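Local coordinates for protein endoglucanase (Fervidobacterium pennivorans DSM 9078, PDB 6KDD) that probably hydrolyses beta-glucosidic linkages in cellulose or related glucans, at residues I100-F105 against R124-F129; L190-D195 against K250-P255; S240-V245 against E277-M282. All blocks are in the same frame, centred on the assembly; numbering follows the deposited sequence.

Interaction 1: residues I100-F105 against R124-F129; sequences INTHHF and RQIAKF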
loop_
_atom_site.group_PDB
_atom_site.type_symbol
_atom_site.label_atom_id
_atom_site.label_comp_id
_atom_site.label_asym_id
_atom_site.label_seq_id
_atom_site.Cartn_x
_atom_site.Cartn_y
_atom_site.Cartn_z
ATOM N N ILE A 100 1.840 6.970 4.521
ATOM C CA ILE A 100 0.712 7.670 3.919
ATOM C C ILE A 100 0.973 7.806 2.416
ATOM O O ILE A 100 2.102 8.067 1.973
ATOM C CB ILE A 100 0.457 9.045 4.575
ATOM C CG1 ILE A 100 1.700 9.949 4.541
ATOM C CG2 ILE A 100 -0.056 8.868 6.007
ATOM C CD1 ILE A 100 1.376 11.410 4.867
ATOM N N ASN A 101 -0.103 7.668 1.643
ATOM C CA ASN A 101 0.037 7.761 0.202
ATOM C C ASN A 101 -0.963 8.772 -0.363
ATOM O O ASN A 101 -1.691 9.454 0.374
ATOM C CB ASN A 101 -0.112 6.379 -0.451
ATOM C CG ASN A 101 -1.548 5.902 -0.475
ATOM O OD1 ASN A 101 -2.490 6.679 -0.284
ATOM N ND2 ASN A 101 -1.721 4.610 -0.719
ATOM N N THR A 102 -1.002 8.828 -1.709
ATOM C CA THR A 102 -2.165 9.308 -2.427
ATOM C C THR A 102 -2.748 8.096 -3.176
ATOM O O THR A 102 -2.000 7.272 -3.687
ATOM C CB THR A 102 -1.791 10.467 -3.378
ATOM O OG1 THR A 102 -1.336 11.540 -2.551
ATOM C CG2 THR A 102 -2.945 10.937 -4.243
ATOM N N HIS A 103 -4.075 8.000 -3.228
ATOM C CA HIS A 103 -4.745 6.787 -3.668
ATOM C C HIS A 103 -6.046 7.167 -4.368
ATOM O O HIS A 103 -6.746 8.076 -3.918
ATOM C CB HIS A 103 -5.078 6.003 -2.373
ATOM C CG HIS A 103 -5.144 4.511 -2.443
ATOM N ND1 HIS A 103 -6.220 3.832 -3.019
ATOM C CD2 HIS A 103 -4.369 3.565 -1.878
ATOM C CE1 HIS A 103 -6.089 2.526 -2.812
ATOM N NE2 HIS A 103 -4.957 2.340 -2.131
ATOM N N HIS A 104 -6.424 6.424 -5.412
ATOM C CA HIS A 104 -7.701 6.627 -6.104
ATOM C C HIS A 104 -7.848 8.066 -6.619
ATOM O O HIS A 104 -8.924 8.663 -6.476
ATOM C CB HIS A 104 -8.938 6.172 -5.299
ATOM C CG HIS A 104 -8.971 4.684 -5.097
ATOM N ND1 HIS A 104 -9.500 4.070 -3.954
ATOM C CD2 HIS A 104 -8.485 3.679 -5.864
ATOM C CE1 HIS A 104 -9.377 2.744 -4.061
ATOM N NE2 HIS A 104 -8.734 2.492 -5.208
ATOM N N PHE A 105 -6.784 8.570 -7.277
ATOM C CA PHE A 105 -6.849 9.873 -7.942
ATOM C C PHE A 105 -7.375 9.615 -9.357
ATOM O O PHE A 105 -6.581 9.408 -10.268
ATOM C CB PHE A 105 -5.458 10.525 -7.966
ATOM C CG PHE A 105 -5.444 11.979 -8.411
ATOM C CD1 PHE A 105 -6.577 12.561 -8.967
ATOM C CD2 PHE A 105 -4.302 12.756 -8.259
ATOM C CE1 PHE A 105 -6.572 13.895 -9.364
ATOM C CE2 PHE A 105 -4.281 14.088 -8.667
ATOM C CZ PHE A 105 -5.419 14.642 -9.224
ATOM N N ARG A 124 3.343 18.648 -2.466
ATOM C CA ARG A 124 4.101 19.786 -1.952
ATOM C C ARG A 124 3.529 20.132 -0.576
ATOM O O ARG A 124 4.281 20.336 0.384
ATOM C CB ARG A 124 4.025 20.997 -2.900
ATOM C CG ARG A 124 4.785 22.225 -2.390
ATOM C CD ARG A 124 4.425 23.516 -3.136
ATOM N NE ARG A 124 4.517 23.345 -4.594
ATOM C CZ ARG A 124 5.651 23.274 -5.299
ATOM N NH1 ARG A 124 6.831 23.382 -4.716
ATOM N NH2 ARG A 124 5.612 23.098 -6.610
ATOM N N GLN A 125 2.199 20.128 -0.491
ATOM C CA GLN A 125 1.480 20.499 0.709
ATOM C C GLN A 125 1.669 19.463 1.812
ATOM O O GLN A 125 1.839 19.821 2.983
ATOM C CB GLN A 125 0.007 20.671 0.395
ATOM C CG GLN A 125 -0.254 21.945 -0.400
ATOM C CD GLN A 125 -1.689 21.883 -0.828
ATOM O OE1 GLN A 125 -2.583 22.253 -0.088
ATOM N NE2 GLN A 125 -1.923 21.351 -2.023
ATOM N N ILE A 126 1.594 18.178 1.447
ATOM C CA ILE A 126 1.625 17.149 2.479
ATOM C C ILE A 126 3.029 17.176 3.050
ATOM O O ILE A 126 3.230 17.071 4.263
ATOM C CB ILE A 126 1.298 15.755 1.900
ATOM C CG1 ILE A 126 -0.112 15.693 1.325
ATOM C CG2 ILE A 126 1.526 14.656 2.948
ATOM C CD1 ILE A 126 -0.329 14.486 0.390
ATOM N N ALA A 127 3.999 17.240 2.143
ATOM C CA ALA A 127 5.400 17.197 2.523
ATOM C C ALA A 127 5.712 18.362 3.461
ATOM O O ALA A 127 6.430 18.174 4.448
ATOM C CB ALA A 127 6.284 17.190 1.288
ATOM N N LYS A 128 5.109 19.522 3.185
ATOM C CA LYS A 128 5.340 20.702 4.007
ATOM C C LYS A 128 4.688 20.520 5.372
ATOM O O LYS A 128 5.318 20.762 6.393
ATOM C CB LYS A 128 4.761 21.957 3.352
ATOM C CG LYS A 128 5.730 22.648 2.402
ATOM C CD LYS A 128 5.265 24.000 1.906
ATOM C CE LYS A 128 6.245 24.626 0.939
ATOM N NZ LYS A 128 5.530 25.360 -0.131
ATOM N N PHE A 129 3.422 20.088 5.363
ATOM C CA PHE A 129 2.680 19.830 6.582
ATOM C C PHE A 129 3.395 18.848 7.515
ATOM O O PHE A 129 3.424 19.098 8.723
ATOM C CB PHE A 129 1.261 19.372 6.225
ATOM C CG PHE A 129 0.319 19.343 7.400
ATOM C CD1 PHE A 129 0.230 18.213 8.208
ATOM C CD2 PHE A 129 -0.491 20.436 7.682
ATOM C CE1 PHE A 129 -0.645 18.199 9.286
ATOM C CE2 PHE A 129 -1.368 20.415 8.755
ATOM C CZ PHE A 129 -1.454 19.289 9.546
#

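Interaction 2: residues L190-D195 against K250-P255; sequences LKLVND and KQNKVP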
loop_
_atom_site.group_PDB
_atom_site.type_symbol
_atom_site.label_atom_id
_atom_site.label_comp_id
_atom_site.label_asym_id
_atom_site.label_seq_id
_atom_site.Cartn_x
_atom_site.Cartn_y
_atom_site.Cartn_z
ATOM N N LEU A 190 10.452 -0.096 -14.284
ATOM C CA LEU A 190 10.584 1.123 -13.493
ATOM C C LEU A 190 11.981 1.713 -13.708
ATOM O O LEU A 190 12.970 1.008 -13.568
ATOM C CB LEU A 190 10.368 0.676 -12.045
ATOM C CG LEU A 190 9.950 1.693 -10.993
ATOM C CD1 LEU A 190 8.705 2.475 -11.368
ATOM C CD2 LEU A 190 9.780 0.960 -9.669
ATOM N N LYS A 191 12.065 3.002 -14.055
ATOM C CA LYS A 191 13.343 3.705 -14.087
ATOM C C LYS A 191 13.651 4.385 -12.747
ATOM O O LYS A 191 13.061 5.402 -12.413
ATOM C CB LYS A 191 13.343 4.727 -15.228
ATOM C CG LYS A 191 14.730 5.154 -15.697
ATOM C CD LYS A 191 14.712 6.212 -16.782
ATOM C CE LYS A 191 13.985 5.774 -18.037
ATOM N NZ LYS A 191 13.301 6.915 -18.695
ATOM N N LEU A 192 14.612 3.841 -11.993
ATOM C CA LEU A 192 14.959 4.344 -10.670
ATOM C C LEU A 192 15.798 5.618 -10.766
ATOM O O LEU A 192 16.727 5.699 -11.557
ATOM C CB LEU A 192 15.733 3.267 -9.901
ATOM C CG LEU A 192 14.937 2.012 -9.545
ATOM C CD1 LEU A 192 15.835 0.973 -8.886
ATOM C CD2 LEU A 192 13.766 2.345 -8.636
ATOM N N VAL A 193 15.492 6.602 -9.912
ATOM C CA VAL A 193 16.296 7.811 -9.785
ATOM C C VAL A 193 17.461 7.509 -8.846
ATOM O O VAL A 193 17.500 6.464 -8.191
ATOM C CB VAL A 193 15.454 8.991 -9.254
ATOM C CG1 VAL A 193 14.350 9.398 -10.205
ATOM C CG2 VAL A 193 14.872 8.686 -7.888
ATOM N N ASN A 194 18.434 8.419 -8.797
ATOM C CA ASN A 194 19.529 8.239 -7.867
ATOM C C ASN A 194 19.130 8.899 -6.550
ATOM O O ASN A 194 19.323 10.100 -6.378
ATOM C CB ASN A 194 20.838 8.821 -8.409
ATOM C CG ASN A 194 22.035 8.271 -7.671
ATOM O OD1 ASN A 194 22.065 8.265 -6.446
ATOM N ND2 ASN A 194 23.020 7.783 -8.408
ATOM N N ASP A 195 18.554 8.095 -5.644
ATOM C CA ASP A 195 18.087 8.563 -4.350
ATOM C C ASP A 195 18.302 7.417 -3.370
ATOM O O ASP A 195 17.908 6.282 -3.629
ATOM C CB ASP A 195 16.683 9.182 -4.477
ATOM C CG ASP A 195 16.077 9.782 -3.208
ATOM O OD1 ASP A 195 16.117 9.102 -2.155
ATOM O OD2 ASP A 195 15.609 10.935 -3.273
ATOM N N LYS A 250 17.934 -6.694 -6.075
ATOM C CA LYS A 250 19.327 -6.886 -5.711
ATOM C C LYS A 250 20.226 -6.210 -6.746
ATOM O O LYS A 250 21.174 -5.513 -6.382
ATOM C CB LYS A 250 19.604 -8.380 -5.545
ATOM C CG LYS A 250 19.001 -8.983 -4.284
ATOM C CD LYS A 250 19.436 -10.398 -4.058
ATOM C CE LYS A 250 19.009 -10.913 -2.707
ATOM N NZ LYS A 250 18.955 -12.395 -2.712
ATOM N N GLN A 251 19.890 -6.362 -8.031
ATOM C CA GLN A 251 20.704 -5.767 -9.086
ATOM C C GLN A 251 20.635 -4.240 -9.037
ATOM O O GLN A 251 21.589 -3.574 -9.412
ATOM C CB GLN A 251 20.434 -6.390 -10.461
ATOM C CG GLN A 251 19.798 -5.465 -11.494
ATOM C CD GLN A 251 19.100 -6.238 -12.594
ATOM O OE1 GLN A 251 19.185 -7.464 -12.674
ATOM N NE2 GLN A 251 18.381 -5.526 -13.450
ATOM N N ASN A 252 19.525 -3.680 -8.547
ATOM C CA ASN A 252 19.386 -2.231 -8.532
ATOM C C ASN A 252 19.648 -1.653 -7.144
ATOM O O ASN A 252 19.486 -0.458 -6.945
ATOM C CB ASN A 252 18.028 -1.774 -9.044
ATOM C CG ASN A 252 17.878 -1.995 -10.527
ATOM O OD1 ASN A 252 17.538 -3.096 -10.965
ATOM N ND2 ASN A 252 18.097 -0.943 -11.294
ATOM N N LYS A 253 19.981 -2.521 -6.184
ATOM C CA LYS A 253 20.338 -2.116 -4.835
ATOM C C LYS A 253 19.192 -1.303 -4.213
ATOM O O LYS A 253 19.357 -0.137 -3.863
ATOM C CB LYS A 253 21.681 -1.380 -4.885
ATOM C CG LYS A 253 22.456 -1.369 -3.576
ATOM C CD LYS A 253 23.661 -2.288 -3.556
ATOM C CE LYS A 253 24.429 -2.159 -2.256
ATOM N NZ LYS A 253 23.601 -2.536 -1.082
ATOM N N VAL A 254 18.001 -1.904 -4.110
ATOM C CA VAL A 254 16.829 -1.155 -3.652
ATOM C C VAL A 254 16.000 -2.085 -2.760
ATOM O O VAL A 254 15.921 -3.295 -2.989
ATOM C CB VAL A 254 16.057 -0.502 -4.835
ATOM C CG1 VAL A 254 15.260 -1.511 -5.658
ATOM C CG2 VAL A 254 15.154 0.642 -4.426
ATOM N N PRO A 255 15.407 -1.586 -1.647
ATOM C CA PRO A 255 14.577 -2.433 -0.798
ATOM C C PRO A 255 13.232 -2.597 -1.489
ATOM O O PRO A 255 12.878 -1.786 -2.348
ATOM C CB PRO A 255 14.386 -1.610 0.501
ATOM C CG PRO A 255 15.403 -0.461 0.365
ATOM C CD PRO A 255 15.551 -0.223 -1.119
#

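Interaction 3: residues S240-V245 against E277-M282; sequences SHFKYV and ESVRKM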
loop_
_atom_site.group_PDB
_atom_site.type_symbol
_atom_site.label_atom_id
_atom_site.label_comp_id
_atom_site.label_asym_id
_atom_site.label_seq_id
_atom_site.Cartn_x
_atom_site.Cartn_y
_atom_site.Cartn_z
ATOM N N SER A 240 8.538 -17.984 -7.991
ATOM C CA SER A 240 9.026 -17.426 -9.251
ATOM C C SER A 240 8.731 -15.934 -9.323
ATOM O O SER A 240 9.573 -15.156 -9.763
ATOM C CB SER A 240 8.437 -18.090 -10.481
ATOM O OG SER A 240 8.517 -19.491 -10.367
ATOM N N HIS A 241 7.498 -15.542 -8.983
ATOM C CA HIS A 241 7.189 -14.124 -9.067
ATOM C C HIS A 241 8.092 -13.338 -8.110
ATOM O O HIS A 241 8.573 -12.254 -8.437
ATOM C CB HIS A 241 5.693 -13.908 -8.797
ATOM C CG HIS A 241 4.821 -14.708 -9.699
ATOM N ND1 HIS A 241 3.532 -15.069 -9.362
ATOM C CD2 HIS A 241 5.058 -15.249 -10.915
ATOM C CE1 HIS A 241 2.997 -15.761 -10.351
ATOM N NE2 HIS A 241 3.914 -15.884 -11.309
ATOM N N PHE A 242 8.321 -13.884 -6.912
ATOM C CA PHE A 242 9.026 -13.102 -5.904
ATOM C C PHE A 242 10.533 -13.119 -6.172
ATOM O O PHE A 242 11.232 -12.170 -5.830
ATOM C CB PHE A 242 8.723 -13.656 -4.515
ATOM C CG PHE A 242 7.431 -13.133 -3.927
ATOM C CD1 PHE A 242 6.311 -12.935 -4.725
ATOM C CD2 PHE A 242 7.371 -12.780 -2.582
ATOM C CE1 PHE A 242 5.132 -12.432 -4.183
ATOM C CE2 PHE A 242 6.187 -12.268 -2.039
ATOM C CZ PHE A 242 5.076 -12.104 -2.839
ATOM N N LYS A 243 11.028 -14.228 -6.749
ATOM C CA LYS A 243 12.440 -14.317 -7.124
ATOM C C LYS A 243 12.730 -13.305 -8.220
ATOM O O LYS A 243 13.773 -12.661 -8.206
ATOM C CB LYS A 243 12.850 -15.746 -7.492
ATOM C CG LYS A 243 14.357 -15.969 -7.571
ATOM C CD LYS A 243 14.756 -17.426 -7.766
ATOM C CE LYS A 243 14.990 -17.756 -9.225
ATOM N NZ LYS A 243 16.112 -16.964 -9.786
ATOM N N TYR A 244 11.760 -13.122 -9.126
ATOM C CA TYR A 244 11.841 -12.154 -10.208
ATOM C C TYR A 244 11.999 -10.730 -9.669
ATOM O O TYR A 244 12.695 -9.898 -10.270
ATOM C CB TYR A 244 10.586 -12.319 -11.062
ATOM C CG TYR A 244 10.349 -11.313 -12.160
ATOM C CD1 TYR A 244 9.812 -10.063 -11.891
ATOM C CD2 TYR A 244 10.593 -11.642 -13.490
ATOM C CE1 TYR A 244 9.543 -9.159 -12.909
ATOM C CE2 TYR A 244 10.322 -10.755 -14.524
ATOM C CZ TYR A 244 9.800 -9.507 -14.229
ATOM O OH TYR A 244 9.583 -8.614 -15.238
ATOM N N VAL A 245 11.274 -10.417 -8.579
ATOM C CA VAL A 245 11.359 -9.077 -8.000
ATOM C C VAL A 245 12.696 -8.940 -7.271
ATOM O O VAL A 245 13.383 -7.945 -7.409
ATOM C CB VAL A 245 10.162 -8.770 -7.070
ATOM C CG1 VAL A 245 10.256 -7.333 -6.524
ATOM C CG2 VAL A 245 8.858 -8.912 -7.831
ATOM N N GLU A 277 -0.554 -17.185 4.136
ATOM C CA GLU A 277 0.642 -17.672 4.813
ATOM C C GLU A 277 1.800 -17.866 3.833
ATOM O O GLU A 277 2.947 -17.460 4.078
ATOM C CB GLU A 277 0.296 -18.950 5.590
ATOM C CG GLU A 277 1.457 -19.463 6.422
ATOM C CD GLU A 277 1.259 -20.787 7.157
ATOM O OE1 GLU A 277 0.105 -21.273 7.278
ATOM O OE2 GLU A 277 2.271 -21.328 7.624
ATOM N N SER A 278 1.494 -18.461 2.671
ATOM C CA SER A 278 2.516 -18.722 1.670
ATOM C C SER A 278 3.115 -17.443 1.107
ATOM O O SER A 278 4.337 -17.366 0.967
ATOM C CB SER A 278 1.967 -19.551 0.543
ATOM O OG SER A 278 1.642 -20.825 1.054
ATOM N N VAL A 279 2.248 -16.484 0.720
ATOM C CA VAL A 279 2.712 -15.199 0.226
ATOM C C VAL A 279 3.564 -14.493 1.288
ATOM O O VAL A 279 4.640 -13.950 0.985
ATOM C CB VAL A 279 1.539 -14.326 -0.259
ATOM C CG1 VAL A 279 1.991 -12.894 -0.449
ATOM C CG2 VAL A 279 1.005 -14.858 -1.598
ATOM N N ARG A 280 3.062 -14.483 2.523
ATOM C CA ARG A 280 3.764 -13.804 3.604
ATOM C C ARG A 280 5.138 -14.438 3.856
ATOM O O ARG A 280 6.141 -13.733 3.974
ATOM C CB ARG A 280 2.890 -13.775 4.859
ATOM C CG ARG A 280 3.478 -12.917 5.977
ATOM C CD ARG A 280 4.362 -13.778 6.864
ATOM N NE ARG A 280 3.455 -14.640 7.573
ATOM C CZ ARG A 280 3.805 -15.713 8.264
ATOM N NH1 ARG A 280 5.073 -16.079 8.358
ATOM N NH2 ARG A 280 2.872 -16.418 8.876
ATOM N N LYS A 281 5.191 -15.772 3.956
ATOM C CA LYS A 281 6.474 -16.455 4.135
ATOM C C LYS A 281 7.401 -16.213 2.948
ATOM O O LYS A 281 8.610 -16.126 3.117
ATOM C CB LYS A 281 6.310 -17.960 4.328
ATOM C CG LYS A 281 5.645 -18.357 5.636
ATOM C CD LYS A 281 5.335 -19.833 5.675
ATOM C CE LYS A 281 6.024 -20.532 6.829
ATOM N NZ LYS A 281 5.290 -20.347 8.106
ATOM N N MET A 282 6.851 -16.050 1.744
ATOM C CA MET A 282 7.709 -15.775 0.599
ATOM C C MET A 282 8.302 -14.375 0.695
ATOM O O MET A 282 9.462 -14.164 0.335
ATOM C CB MET A 282 6.988 -15.936 -0.743
ATOM C CG MET A 282 7.920 -16.354 -1.889
ATOM S SD MET A 282 8.578 -18.044 -1.613
ATOM C CE MET A 282 7.186 -19.055 -2.116
#

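Interaction 1: residues I100-F105 against R124-F129
I100, near the end of barrel strand 97-101, meets I126 of helix 112-129 in the layer where a strand of the TIM barrel packs against the long helix of the same beta-alpha unit. The touch is methyl to methyl: CD1 of I100 lies 3.8 Å from CG2 of I126. The two side chains slide past each other in opposite directions and touch only by these outer methyls, with the CA atoms of I100 and I126 9.6 Å apart. I100 carries its CG1 between the backbone N and the carbonyl carbon (chi1 56°), with the chain extended beyond it, which puts CD1 out toward the helix. On I126 the CG2 branch, anti to the backbone N, takes up this contact, while the longer branch runs on to T102. There CD1 of I126 approaches OG1 of T102 at 4.3 Å, a loose van der Waals contact.

Strand 97-101, helix 112-129 and strand 137-140 form one beta-alpha-beta crossover of the barrel, and I100 is tied by backbone hydrogen bonds to F138 and E140 of the next parallel strand. L137 and F139 touch the side chain of I100, as does V88 of helix 78-93. T102 leans on L119, I122 and W123, one and two turns back along the same helix as I126.

The next residue, N101, points away from the helix, and its OD1 accepts a hydrogen bond from I62 N. Within the helix, the turn bearing I126 is held by the bonds from K128 N to R124 O (3.0 Å) and from F129 N to Q125 O (2.9 Å).

Interaction 2: residues L190-D195 against K250-P255
L192 reaches across from the loop before strand 198-204 to the end of helix 232-252, and a single methyl, its CD1, makes both contacts. The close one is with N252, whose CB lies 3.5 Å from L192 CD1; the L192 and N252 side chains cross obliquely. The second is wider, with L192 CD1 4.1 Å from CG1 of V254. L192 places its CD1 there through an extended chain, CG anti to the carbonyl carbon and CD1 anti to CA (chi2 175°). V254 is buried and turns its CG1 toward the loop.

The helix ends here in a Schellman motif: K253 takes positive phi (57°), and its N makes a weak bond of 3.2 Å to K250 O. After this turn V254, like N252, points toward L192, as the chain heads into barrel strand 256-261. V200 of strand 198-204 and W248 of the helix touch both L192 and V254.

The outer side is looser. Q251 and K253 on the helix end, like K191 and N194 on the loop, are exposed and take no part, and N252 is itself partly open to solvent. Joined through one leucine methyl to carbon neighbours, the loop is held at this point by apolar packing and shape, without the directional demand of a polar bond.

Interaction 3: residues S240-V245 against E277-M282
The F242 ring takes M282 CB and V279 O at oblique angles, and it meets the rings of F202 and Y204 edge-to-face. It projects from helix 232-252 against helix 269-285, neighbouring outer helices of the TIM barrel, and also touches L258 of the strand joining them. CD2 of F242 lies 3.7 Å from M282 CB and equally far from M282 CG. At the far end of the ring, F242 CE2 comes to 3.8 Å from V279 O and CZ to 4.0 Å from V279 CG1. The side chains of F242 and V279 cross at about a right angle.

M282 places CG against the root of the ring, then bends at chi2 and chi3 (66° and 79°), and its end leads away from 240-245. With an alanine at F242, V279 and M282 would probably lose their shared aromatic partner, leaving a gap between the helices and the F202 and Y204 rings without their edge-to-face mate. On the far side of helix 269-285, K281 NZ makes a salt bridge one turn back to E277, 3.2 Å from OE2 and at the anti lone pair of that oxygen.

From the N terminus, interaction 1 comes first and is complete before the others begin: it closes a short, almost wholly helical excursion between the third barrel strand and the end of helix 112-129. Interaction 2 opens at 190-195, ahead of strand 198-204, and closes at 250-255, at the end of helix 232-252. Interaction 3 opens at 240-245, inside that span, and closes at 277-282, so interactions 2 and 3 cross, sharing helix 232-252. Their nearest atoms are about 5 Å apart, without touching. Together they tie this helix to the loop before strand 198-204 and to helix 269-285. Interactions 1 and 3 lie on opposite sides of the chain's centre, about 29 Å between centres.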